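Local coordinates for protein Non-atp dependent l-selective hydantoinase (Arthrobacter aurescens, PDB 1GKR) that hydrolyses the cyclic amide ring of hydantoins, preferring aryl over alkyl derivatives, with two zinc ions per subunit, at residues Asn242-Glu247 with Asn294-Glu299. Sequence-based numbering, arbitrary orientation.
Sequences NPDGVE and NIRLWE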
loop_
_atom_site.group_PDB
_atom_site.type_symbol
_atom_site.label_atom_id
_atom_site.label_comp_id
_atom_site.label_asym_id
_atom_site.label_seq_id
_atom_site.Cartn_x
_atom_site.Cartn_y
_atom_site.Cartn_z
ATOM N N ASN A 242 5.555 0.753 20.155
ATOM C CA ASN A 242 4.254 0.297 19.691
ATOM C C ASN A 242 4.245 -0.489 18.383
ATOM O O ASN A 242 5.076 -0.275 17.512
ATOM C CB ASN A 242 3.336 1.508 19.578
ATOM C CG ASN A 242 3.656 2.360 18.371
ATOM O OD1 ASN A 242 3.224 2.061 17.256
ATOM N ND2 ASN A 242 4.430 3.416 18.580
ATOM N N PRO A 243 3.252 -1.375 18.214
ATOM C CA PRO A 243 3.078 -2.231 17.037
ATOM C C PRO A 243 3.080 -1.505 15.703
ATOM O O PRO A 243 3.702 -1.967 14.738
ATOM C CB PRO A 243 1.733 -2.912 17.291
ATOM C CG PRO A 243 1.507 -2.769 18.763
ATOM C CD PRO A 243 2.038 -1.406 19.050
ATOM N N ASP A 244 2.373 -0.383 15.636
ATOM C CA ASP A 244 2.305 0.362 14.386
ATOM C C ASP A 244 3.651 0.899 13.923
ATOM O O ASP A 244 3.917 0.961 12.724
ATOM C CB ASP A 244 1.294 1.503 14.491
ATOM C CG ASP A 244 -0.123 1.006 14.716
ATOM O OD1 ASP A 244 -0.504 -0.005 14.090
ATOM O OD2 ASP A 244 -0.861 1.626 15.512
ATOM N N GLY A 245 4.498 1.284 14.871
ATOM C CA GLY A 245 5.803 1.795 14.512
ATOM C C GLY A 245 6.663 0.665 13.984
ATOM O O GLY A 245 7.443 0.836 13.035
ATOM N N VAL A 246 6.530 -0.501 14.605
ATOM C CA VAL A 246 7.293 -1.655 14.169
ATOM C C VAL A 246 6.920 -1.920 12.716
ATOM O O VAL A 246 7.795 -2.096 11.864
ATOM C CB VAL A 246 6.978 -2.908 15.020
ATOM C CG1 VAL A 246 7.671 -4.129 14.435
ATOM C CG2 VAL A 246 7.458 -2.686 16.446
ATOM N N GLU A 247 5.619 -1.916 12.428
ATOM C CA GLU A 247 5.174 -2.171 11.069
ATOM C C GLU A 247 5.727 -1.158 10.056
ATOM O O GLU A 247 6.206 -1.546 8.985
ATOM C CB GLU A 247 3.647 -2.236 11.025
ATOM C CG GLU A 247 3.118 -3.602 10.559
ATOM C CD GLU A 247 2.077 -4.198 11.507
ATOM O OE1 GLU A 247 1.038 -3.534 11.749
ATOM O OE2 GLU A 247 2.294 -5.334 12.006
ATOM N N ASN A 294 0.581 -4.395 23.517
ATOM C CA ASN A 294 1.551 -5.351 24.018
ATOM C C ASN A 294 1.390 -6.723 23.331
ATOM O O ASN A 294 2.374 -7.356 22.955
ATOM C CB ASN A 294 1.409 -5.502 25.527
ATOM C CG ASN A 294 2.469 -6.393 26.109
ATOM O OD1 ASN A 294 3.550 -5.934 26.460
ATOM N ND2 ASN A 294 2.182 -7.689 26.189
ATOM N N ILE A 295 0.156 -7.186 23.168
ATOM C CA ILE A 295 -0.076 -8.468 22.506
ATOM C C ILE A 295 0.539 -8.462 21.108
ATOM O O ILE A 295 1.282 -9.372 20.749
ATOM C CB ILE A 295 -1.582 -8.761 22.381
ATOM C CG1 ILE A 295 -2.172 -9.004 23.765
ATOM C CG2 ILE A 295 -1.812 -9.970 21.516
ATOM C CD1 ILE A 295 -3.652 -8.800 23.800
ATOM N N ARG A 296 0.221 -7.433 20.327
ATOM C CA ARG A 296 0.744 -7.290 18.973
ATOM C C ARG A 296 2.262 -7.368 18.969
ATOM O O ARG A 296 2.859 -8.098 18.183
ATOM C CB ARG A 296 0.324 -5.946 18.395
ATOM C CG ARG A 296 -1.104 -5.863 17.928
ATOM C CD ARG A 296 -1.165 -6.083 16.425
ATOM N NE ARG A 296 -0.633 -4.962 15.643
ATOM C CZ ARG A 296 -1.023 -3.693 15.785
ATOM N NH1 ARG A 296 -1.946 -3.367 16.691
ATOM N NH2 ARG A 296 -0.509 -2.749 15.006
ATOM N N LEU A 297 2.878 -6.593 19.849
ATOM C CA LEU A 297 4.326 -6.550 19.966
ATOM C C LEU A 297 4.917 -7.945 20.081
ATOM O O LEU A 297 5.885 -8.279 19.381
ATOM C CB LEU A 297 4.711 -5.732 21.193
ATOM C CG LEU A 297 5.547 -4.466 21.018
ATOM C CD1 LEU A 297 5.090 -3.659 19.826
ATOM C CD2 LEU A 297 5.429 -3.652 22.298
ATOM N N TRP A 298 4.336 -8.763 20.957
ATOM C CA TRP A 298 4.829 -10.123 21.153
ATOM C C TRP A 298 4.718 -10.987 19.904
ATOM O O TRP A 298 5.557 -11.863 19.678
ATOM C CB TRP A 298 4.108 -10.799 22.306
ATOM C CG TRP A 298 4.715 -10.510 23.643
ATOM C CD1 TRP A 298 4.231 -9.660 24.610
ATOM C CD2 TRP A 298 5.879 -11.125 24.201
ATOM N NE1 TRP A 298 5.017 -9.720 25.734
ATOM C CE2 TRP A 298 6.036 -10.609 25.515
ATOM C CE3 TRP A 298 6.805 -12.065 23.723
ATOM C CZ2 TRP A 298 7.082 -11.003 26.357
ATOM C CZ3 TRP A 298 7.848 -12.459 24.557
ATOM C CH2 TRP A 298 7.977 -11.928 25.864
ATOM N N GLU A 299 3.686 -10.754 19.100
ATOM C CA GLU A 299 3.524 -11.509 17.865
ATOM C C GLU A 299 4.606 -11.072 16.885
ATOM O O GLU A 299 5.281 -11.885 16.261
ATOM C CB GLU A 299 2.165 -11.237 17.246
ATOM C CG GLU A 299 1.013 -11.950 17.905
ATOM C CD GLU A 299 -0.321 -11.551 17.295
ATOM O OE1 GLU A 299 -0.400 -11.474 16.043
ATOM O OE2 GLU A 299 -1.286 -11.321 18.064
#
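R296 crosses P243 at about a right angle and reaches on to D244 and E247. Its CB packs on the pyrrolidine, 3.4 Å from P243 CG, and its CG still borders that atom (4.1 Å). The chain then bends at chi2 (-98°) and chi3 (-72°), which brings NE, CZ and NH2 to P243 CB. That carbon sits 3.1 Å above the guanidinium plane, over its centre; the compact proline covers one face, and the guanidinium edge meets the carboxylates. There NH2 donates to D244 OD1 (2.9 Å), in the guanidinium plane but from above the carboxylate plane, in a salt bridge bent to 136°. E247 OE1 makes a long, 3.7 Å salt bridge to the same NH2, completing a D244–R296–E247 network, while its OE2 is hydrogen-bonded to Q300. With an alanine here instead of R296, D244 would probably lose its counter-charge across the contact and P243 its flat cover. Beside it, the branched L297 packs CD1 on P243 CG (3.8 Å) and, more loosely, on V246 CG2. N242 is the N-cap, its OD1 accepting from G245 N; proline suits the first turn, needing no backbone N-H. The contact joins helices 243-254 and 291-303 of the amidohydrolase TIM barrel.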